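Local coordinates for protein homoserine O-acetyltransferase (Bacillus anthracis str. 'Ames Ancestor', PDB 3I1I) that probably transfers an acetyl group from acetyl-CoA to the hydroxyl of L-homoserine, an early step on the route to methionine, using an alpha/beta-hydrolase fold, at residues A[105-108]-A[109-113]; A[320-323]-A[324-327]; A[136-139]-A[140-143]. All blocks are in the same frame, centred on the assembly; numbering follows the deposited sequence.

In the fold
Along the chain from the N terminus, the three contacts follow one another in series, and none encloses or crosses another. Contact 1 (105-113) closes a tight turn in the long loop between strand 87-91 and helix 129-142, joining it to strand 24-34 and helix 277-289. Helix 129-142 ends in contact 3 (136-143), where its last turn lies against strands 87-91 and 10-18 and meets the third subunit; the centres of contacts 1 and 3 are about 21 Å apart. Contact 2 (320-327) comes later, where the loop after strand 309-313 enters helix 324-335 and meets the second subunit. It sits across the chain's centre from contact 1, about 33 Å between centres, and close to a probable Ser-His-Asp triad.

Contact 1 (A[105-108]-A[109-113]); sequences ITTG and PKSIN. With ACT (acetate ion), chain D.
Ser-111 and Gly-108 hold each other by two hydrogen bonds, one in each direction, across a type I beta turn with Pro-109 and Lys-110 at its corners. The amide of Ser-111 closes the turn, with Ser-111 N 2.8 Å from Gly-108 O. In return, Gly-108 N gives its hydrogen to the hydroxyl, with Gly-108 N 3.0 Å from Ser-111 OG and an N-H...O angle of 158°. With chi1 at -59° the hydroxyl swings back over the turn toward Gly-108 N. The CG2 methyl of Thr-107 flanks the same hydroxyl, 4.0 Å from Ser-111 OG. Thr-107 OG1 is bonded to Gln-28 N; an acetate ion, probably from the crystallisation liquor, lies near it, at best a weak and undecided partner. Thr-106 O takes a bond from Gln-28 NE2 and Thr-106 OG1 meets Asn-93 O and Asn-96 N, while Lys-110 NZ leads away from the turn to a salt bridge with Glu-119 and a bond to Gly-212 O. Around the loop, Ile-105 pairs through its backbone with Gly-30 of strand 24-34, Thr-107 rests on Val-27 of that strand, and the ring of Pro-109 packs on Ser-279 and Tyr-282 of helix 277-289.

Contact 2 (A[320-323]-A[324-327]); sequences LQPS and RYNY. With PO4 (phosphate ion), chain C.
Ser-323 O faces into the first turn of helix 324-335, where Asn-326 N bonds to it at 2.9 Å. A second, weak bond comes from Tyr-327 N. The close packing is around this oxygen and the buried Asn-326, with Asn-326 CB 3.4 Å from Ser-323 O. Tyr-327 is exposed, yet its ring comes in obliquely, bringing Tyr-327 CD2 within 3.4 Å of Ser-323 O. The hydroxyls of Ser-323 and Tyr-327 both end on Glu-344, and Asn-326 ND2 is bonded to Thr-180 O. Toward Tyr-325 the fit is looser, Pro-322 CB touching Tyr-325 CE2 at 4.0 Å. A chi1 of 68° tucks Arg-324 CG back over one face of the Tyr-325 ring. Beyond it the exposed arginine bends at chi3 (-68°) and offers the edge of its guanidinium to a phosphate, with Arg-324 NH1 2.8 Å from phosphate O2. Glu-234 of the second subunit packs on Pro-322 and Arg-324 and takes a hydrogen bond from Tyr-325 OH. The arginine at the helix start can hold an anion, though this glutamate would probably offset part of its charge; the phosphate probably came from the crystallisation liquor, so the site need not have a natural ligand.

Contact 3 (A[136-139]-A[140-143]); sequences QCEL and IKDM
Gln-136 O takes the shortest polar bond of the contact, with Ile-140 N at 2.8 Å. The next three residues repeat this i to i+4 pattern: Lys-141 N bonds to Cys-137 O, Asp-142 N to Glu-138 O, and Met-143 N to Leu-139 O. The last is the most bent, its N-H...O angle falling to 137° as the helix gives way to loop.

Side chains add two separate patches. On one, Leu-139 and Met-143, a selenomethionine, cross one turn apart. A chi1 of 165° helps turn the leucine toward Met-143, and its CD1 branch meets the selenomethionine stem, Leu-139 CD1 lying 3.6 Å from Met-143 CG. The selenium is hardly farther off, with Met-143 SE 3.7 Å from Leu-139 CD1. On the other, Lys-141 bends at chi3 (-78°) and passes its aliphatic end over the cysteine, with Lys-141 CE 3.7 Å from Cys-137 SG. Its ammonium stays short of a salt bridge: Glu-138 OE2 is 4.4 Å from Lys-141 NZ, so any attraction is probably modest.

Gln-136 turns its amide away from this turn, its OE1 accepting from Trp-164 NE1 of helix 156-167 and its NE2 bonding to Thr-91 OG1. Leu-139 touches Thr-91, Ile-140 packs on Ile-89 and Met-143 on Phe-87, all along strand 87-91, whereas Glu-138 and Asp-142 lie against Phe-12 of strand 10-18. At the helix end, Asp-142 O accepts a hydrogen bond from Gln-336 of the third subunit. The arrangement is that of an amphipathic helix laid on the central beta sheet of an alpha/beta-hydrolase fold, here the helix that precedes strand 150-154 and the probable nucleophile elbow at Ser-155.

Contact 1 (A[105-108]-A[109-113])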
loop_
_atom_site.group_PDB
_atom_site.type_symbol
_atom_site.label_atom_id
_atom_site.label_comp_id
_atom_site.label_asym_id
_atom_site.label_seq_id
_atom_site.Cartn_x
_atom_site.Cartn_y
_atom_site.Cartn_z
ATOM N N ILE A 105 -23.664 9.843 -14.053
ATOM C CA ILE A 105 -23.795 9.282 -15.400
ATOM C C ILE A 105 -22.417 9.252 -16.062
ATOM O O ILE A 105 -21.828 10.295 -16.343
ATOM C CB ILE A 105 -24.811 10.113 -16.277
ATOM C CG1 ILE A 105 -26.207 10.108 -15.618
ATOM C CG2 ILE A 105 -24.866 9.582 -17.714
ATOM C CD1 ILE A 105 -27.074 11.347 -15.941
ATOM N N THR A 106 -21.911 8.045 -16.302
ATOM C CA THR A 106 -20.514 7.851 -16.679
ATOM C C THR A 106 -20.412 6.709 -17.674
ATOM O O THR A 106 -21.370 5.963 -17.845
ATOM C CB THR A 106 -19.641 7.501 -15.443
ATOM O OG1 THR A 106 -18.266 7.736 -15.757
ATOM C CG2 THR A 106 -19.816 6.039 -15.002
ATOM N N THR A 107 -19.260 6.598 -18.319
ATOM C CA THR A 107 -18.911 5.389 -19.054
ATOM C C THR A 107 -17.628 4.807 -18.492
ATOM O O THR A 107 -16.664 5.519 -18.299
ATOM C CB THR A 107 -18.739 5.664 -20.558
ATOM O OG1 THR A 107 -19.912 6.331 -21.027
ATOM C CG2 THR A 107 -18.538 4.355 -21.333
ATOM N N GLY A 108 -17.650 3.509 -18.215
ATOM C CA GLY A 108 -16.561 2.826 -17.532
ATOM C C GLY A 108 -16.720 1.309 -17.530
ATOM O O GLY A 108 -17.548 0.752 -18.277
ATOM N N PRO A 109 -15.919 0.620 -16.700
ATOM C CA PRO A 109 -15.905 -0.821 -16.693
ATOM C C PRO A 109 -17.219 -1.466 -16.282
ATOM O O PRO A 109 -17.444 -2.627 -16.624
ATOM C CB PRO A 109 -14.799 -1.179 -15.683
ATOM C CG PRO A 109 -14.080 0.063 -15.389
ATOM C CD PRO A 109 -14.947 1.196 -15.756
ATOM N N LYS A 110 -18.068 -0.750 -15.551
ATOM C CA LYS A 110 -19.399 -1.264 -15.271
ATOM C C LYS A 110 -20.373 -1.112 -16.419
ATOM O O LYS A 110 -21.452 -1.729 -16.384
ATOM C CB LYS A 110 -20.018 -0.606 -14.039
ATOM C CG LYS A 110 -19.617 -1.217 -12.700
ATOM C CD LYS A 110 -19.991 -2.728 -12.579
ATOM C CE LYS A 110 -19.038 -3.503 -11.617
ATOM N NZ LYS A 110 -18.817 -4.984 -11.939
ATOM N N SER A 111 -20.049 -0.291 -17.412
ATOM C CA SER A 111 -20.978 -0.034 -18.504
ATOM C C SER A 111 -21.107 -1.277 -19.384
ATOM O O SER A 111 -20.175 -2.096 -19.471
ATOM C CB SER A 111 -20.527 1.190 -19.325
ATOM O OG SER A 111 -20.450 2.355 -18.503
ATOM N N ILE A 112 -22.273 -1.432 -20.023
ATOM C CA ILE A 112 -22.502 -2.553 -20.929
ATOM C C ILE A 112 -21.841 -2.256 -22.268
ATOM O O ILE A 112 -22.053 -1.211 -22.848
ATOM C CB ILE A 112 -24.013 -2.795 -21.196
ATOM C CG1 ILE A 112 -24.791 -2.974 -19.879
ATOM C CG2 ILE A 112 -24.207 -3.977 -22.150
ATOM C CD1 ILE A 112 -24.348 -4.147 -19.005
ATOM N N ASN A 113 -21.047 -3.183 -22.773
ATOM C CA ASN A 113 -20.541 -3.067 -24.134
ATOM C C ASN A 113 -21.685 -3.409 -25.110
ATOM O O ASN A 113 -22.251 -4.487 -25.028
ATOM C CB ASN A 113 -19.386 -4.022 -24.304
ATOM C CG ASN A 113 -18.786 -3.965 -25.663
ATOM O OD1 ASN A 113 -19.311 -3.329 -26.582
ATOM N ND2 ASN A 113 -17.674 -4.655 -25.815
HETATM C C ACT D . -22.717 3.755 -22.570
HETATM O O ACT D . -22.324 2.649 -23.040
HETATM O OXT ACT D . -22.399 3.968 -21.368
HETATM C CH3 ACT D . -23.508 4.757 -23.381
#

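Contact 2 (A[320-323]-A[324-327])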
loop_
_atom_site.group_PDB
_atom_site.type_symbol
_atom_site.label_atom_id
_atom_site.label_comp_id
_atom_site.label_asym_id
_atom_site.label_seq_id
_atom_site.Cartn_x
_atom_site.Cartn_y
_atom_site.Cartn_z
ATOM N N LEU A 320 0.669 14.894 -1.663
ATOM C CA LEU A 320 0.315 14.206 -2.926
ATOM C C LEU A 320 0.810 15.011 -4.092
ATOM O O LEU A 320 1.244 14.452 -5.084
ATOM C CB LEU A 320 -1.194 14.004 -3.082
ATOM C CG LEU A 320 -1.792 12.916 -2.207
ATOM C CD1 LEU A 320 -3.311 13.146 -2.137
ATOM C CD2 LEU A 320 -1.439 11.509 -2.745
ATOM N N GLN A 321 0.756 16.327 -3.960
ATOM C CA GLN A 321 1.097 17.222 -5.035
ATOM C C GLN A 321 2.061 18.300 -4.536
ATOM O O GLN A 321 1.649 19.420 -4.198
ATOM C CB GLN A 321 -0.183 17.858 -5.599
ATOM C CG GLN A 321 -1.141 16.866 -6.327
ATOM C CD GLN A 321 -0.478 16.146 -7.485
ATOM O OE1 GLN A 321 0.539 16.601 -8.045
ATOM N NE2 GLN A 321 -1.002 14.996 -7.812
ATOM N N PRO A 322 3.361 17.964 -4.477
ATOM C CA PRO A 322 4.350 18.894 -3.960
ATOM C C PRO A 322 4.345 20.201 -4.726
ATOM O O PRO A 322 4.320 20.225 -5.957
ATOM C CB PRO A 322 5.649 18.147 -4.177
ATOM C CG PRO A 322 5.263 16.715 -4.118
ATOM C CD PRO A 322 3.963 16.666 -4.810
ATOM N N SER A 323 4.363 21.296 -4.018
ATOM C CA SER A 323 4.146 22.556 -4.667
ATOM C C SER A 323 5.344 23.015 -5.520
ATOM O O SER A 323 5.203 23.888 -6.389
ATOM C CB SER A 323 3.802 23.604 -3.618
ATOM O OG SER A 323 4.955 23.940 -2.923
ATOM N N ARG A 324 6.533 22.454 -5.311
ATOM C CA ARG A 324 7.665 22.969 -6.096
ATOM C C ARG A 324 7.415 22.917 -7.624
ATOM O O ARG A 324 7.914 23.747 -8.347
ATOM C CB ARG A 324 8.986 22.281 -5.761
ATOM C CG ARG A 324 9.006 20.852 -6.190
ATOM C CD ARG A 324 10.244 20.146 -5.689
ATOM N NE ARG A 324 11.439 20.643 -6.340
ATOM C CZ ARG A 324 12.671 20.601 -5.830
ATOM N NH1 ARG A 324 12.921 20.081 -4.650
ATOM N NH2 ARG A 324 13.663 21.058 -6.541
ATOM N N TYR A 325 6.653 21.952 -8.111
ATOM C CA TYR A 325 6.449 21.849 -9.556
ATOM C C TYR A 325 5.446 22.883 -10.049
ATOM O O TYR A 325 5.438 23.183 -11.229
ATOM C CB TYR A 325 6.041 20.433 -9.957
ATOM C CG TYR A 325 6.971 19.405 -9.370
ATOM C CD1 TYR A 325 8.283 19.308 -9.811
ATOM C CD2 TYR A 325 6.560 18.588 -8.316
ATOM C CE1 TYR A 325 9.171 18.397 -9.239
ATOM C CE2 TYR A 325 7.420 17.653 -7.750
ATOM C CZ TYR A 325 8.727 17.564 -8.199
ATOM O OH TYR A 325 9.587 16.657 -7.624
ATOM N N ASN A 326 4.621 23.463 -9.166
ATOM C CA ASN A 326 3.795 24.605 -9.594
ATOM C C ASN A 326 4.710 25.806 -9.911
ATOM O O ASN A 326 4.506 26.533 -10.916
ATOM C CB ASN A 326 2.772 25.008 -8.542
ATOM C CG ASN A 326 1.560 24.088 -8.455
ATOM O OD1 ASN A 326 0.509 24.543 -8.014
ATOM N ND2 ASN A 326 1.683 22.830 -8.859
ATOM N N TYR A 327 5.720 26.020 -9.061
ATOM C CA TYR A 327 6.669 27.130 -9.259
ATOM C C TYR A 327 7.458 26.954 -10.533
ATOM O O TYR A 327 7.662 27.904 -11.294
ATOM C CB TYR A 327 7.610 27.269 -8.075
ATOM C CG TYR A 327 6.927 27.836 -6.857
ATOM C CD1 TYR A 327 6.703 29.210 -6.728
ATOM C CD2 TYR A 327 6.446 26.998 -5.860
ATOM C CE1 TYR A 327 6.017 29.740 -5.623
ATOM C CE2 TYR A 327 5.783 27.504 -4.747
ATOM C CZ TYR A 327 5.581 28.870 -4.629
ATOM O OH TYR A 327 4.942 29.331 -3.502
HETATM P P PO4 C . 10.681 19.032 -1.739
HETATM O O1 PO4 C . 9.393 18.863 -2.512
HETATM O O2 PO4 C . 11.843 18.543 -2.571
HETATM O O3 PO4 C . 10.649 18.274 -0.428
HETATM O O4 PO4 C . 10.902 20.489 -1.404
#

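Contact 3 (A[136-139]-A[140-143])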
loop_
_atom_site.group_PDB
_atom_site.type_symbol
_atom_site.label_atom_id
_atom_site.label_comp_id
_atom_site.label_asym_id
_atom_site.label_seq_id
_atom_site.Cartn_x
_atom_site.Cartn_y
_atom_site.Cartn_z
ATOM N N GLN A 136 -15.627 16.908 -22.725
ATOM C CA GLN A 136 -16.192 18.153 -22.245
ATOM C C GLN A 136 -16.293 19.226 -23.353
ATOM O O GLN A 136 -17.280 19.950 -23.454
ATOM C CB GLN A 136 -15.322 18.699 -21.132
ATOM C CG GLN A 136 -15.437 17.954 -19.801
ATOM C CD GLN A 136 -14.451 18.517 -18.790
ATOM O OE1 GLN A 136 -13.345 18.945 -19.150
ATOM N NE2 GLN A 136 -14.863 18.572 -17.539
ATOM N N CYS A 137 -15.250 19.314 -24.167
ATOM C CA CYS A 137 -15.213 20.254 -25.238
ATOM C C CYS A 137 -16.328 20.018 -26.272
ATOM O O CYS A 137 -16.900 20.986 -26.788
ATOM C CB CYS A 137 -13.859 20.193 -25.917
ATOM S SG CYS A 137 -13.657 21.493 -27.096
ATOM N N GLU A 138 -16.642 18.753 -26.563
ATOM C CA GLU A 138 -17.749 18.453 -27.466
ATOM C C GLU A 138 -19.025 18.985 -26.898
ATOM O O GLU A 138 -19.853 19.534 -27.633
ATOM C CB GLU A 138 -17.973 16.971 -27.665
ATOM C CG GLU A 138 -16.788 16.242 -28.177
ATOM C CD GLU A 138 -16.705 16.281 -29.652
ATOM O OE1 GLU A 138 -16.876 15.177 -30.241
ATOM O OE2 GLU A 138 -16.461 17.394 -30.205
ATOM N N LEU A 139 -19.208 18.770 -25.599
ATOM C CA LEU A 139 -20.406 19.280 -24.928
ATOM C C LEU A 139 -20.444 20.803 -24.984
ATOM O O LEU A 139 -21.441 21.364 -25.345
ATOM C CB LEU A 139 -20.502 18.787 -23.472
ATOM C CG LEU A 139 -21.508 19.510 -22.550
ATOM C CD1 LEU A 139 -22.861 19.548 -23.238
ATOM C CD2 LEU A 139 -21.624 18.853 -21.167
ATOM N N ILE A 140 -19.351 21.465 -24.629
ATOM C CA ILE A 140 -19.303 22.939 -24.650
ATOM C C ILE A 140 -19.644 23.477 -26.068
ATOM O O ILE A 140 -20.472 24.375 -26.221
ATOM C CB ILE A 140 -17.908 23.448 -24.195
ATOM C CG1 ILE A 140 -17.655 23.061 -22.707
ATOM C CG2 ILE A 140 -17.785 24.945 -24.346
ATOM C CD1 ILE A 140 -18.619 23.731 -21.731
ATOM N N LYS A 141 -19.022 22.893 -27.089
ATOM C CA LYS A 141 -19.262 23.313 -28.457
ATOM C C LYS A 141 -20.717 23.079 -28.837
ATOM O O LYS A 141 -21.381 23.985 -29.339
ATOM C CB LYS A 141 -18.299 22.658 -29.455
ATOM C CG LYS A 141 -16.840 23.196 -29.326
ATOM C CD LYS A 141 -15.860 22.723 -30.487
ATOM C CE LYS A 141 -15.325 21.243 -30.335
ATOM N NZ LYS A 141 -13.973 20.907 -31.047
ATOM N N ASP A 142 -21.234 21.909 -28.501
ATOM C CA ASP A 142 -22.596 21.575 -28.833
ATOM C C ASP A 142 -23.600 22.442 -28.118
ATOM O O ASP A 142 -24.729 22.569 -28.600
ATOM C CB ASP A 142 -22.905 20.106 -28.577
ATOM C CG ASP A 142 -22.262 19.190 -29.597
ATOM O OD1 ASP A 142 -21.691 19.680 -30.587
ATOM O OD2 ASP A 142 -22.316 17.966 -29.410
HETATM N N MSE A 143 -23.213 23.040 -26.999
HETATM C CA MSE A 143 -24.070 23.994 -26.303
HETATM C C MSE A 143 -23.948 25.386 -26.922
HETATM O O MSE A 143 -24.618 26.304 -26.496
HETATM C CB MSE A 143 -23.711 24.057 -24.819
HETATM C CG MSE A 143 -24.160 22.859 -24.038
HETATM SE SE MSE A 143 -23.554 22.980 -22.165
HETATM C CE MSE A 143 -24.690 24.449 -21.566
#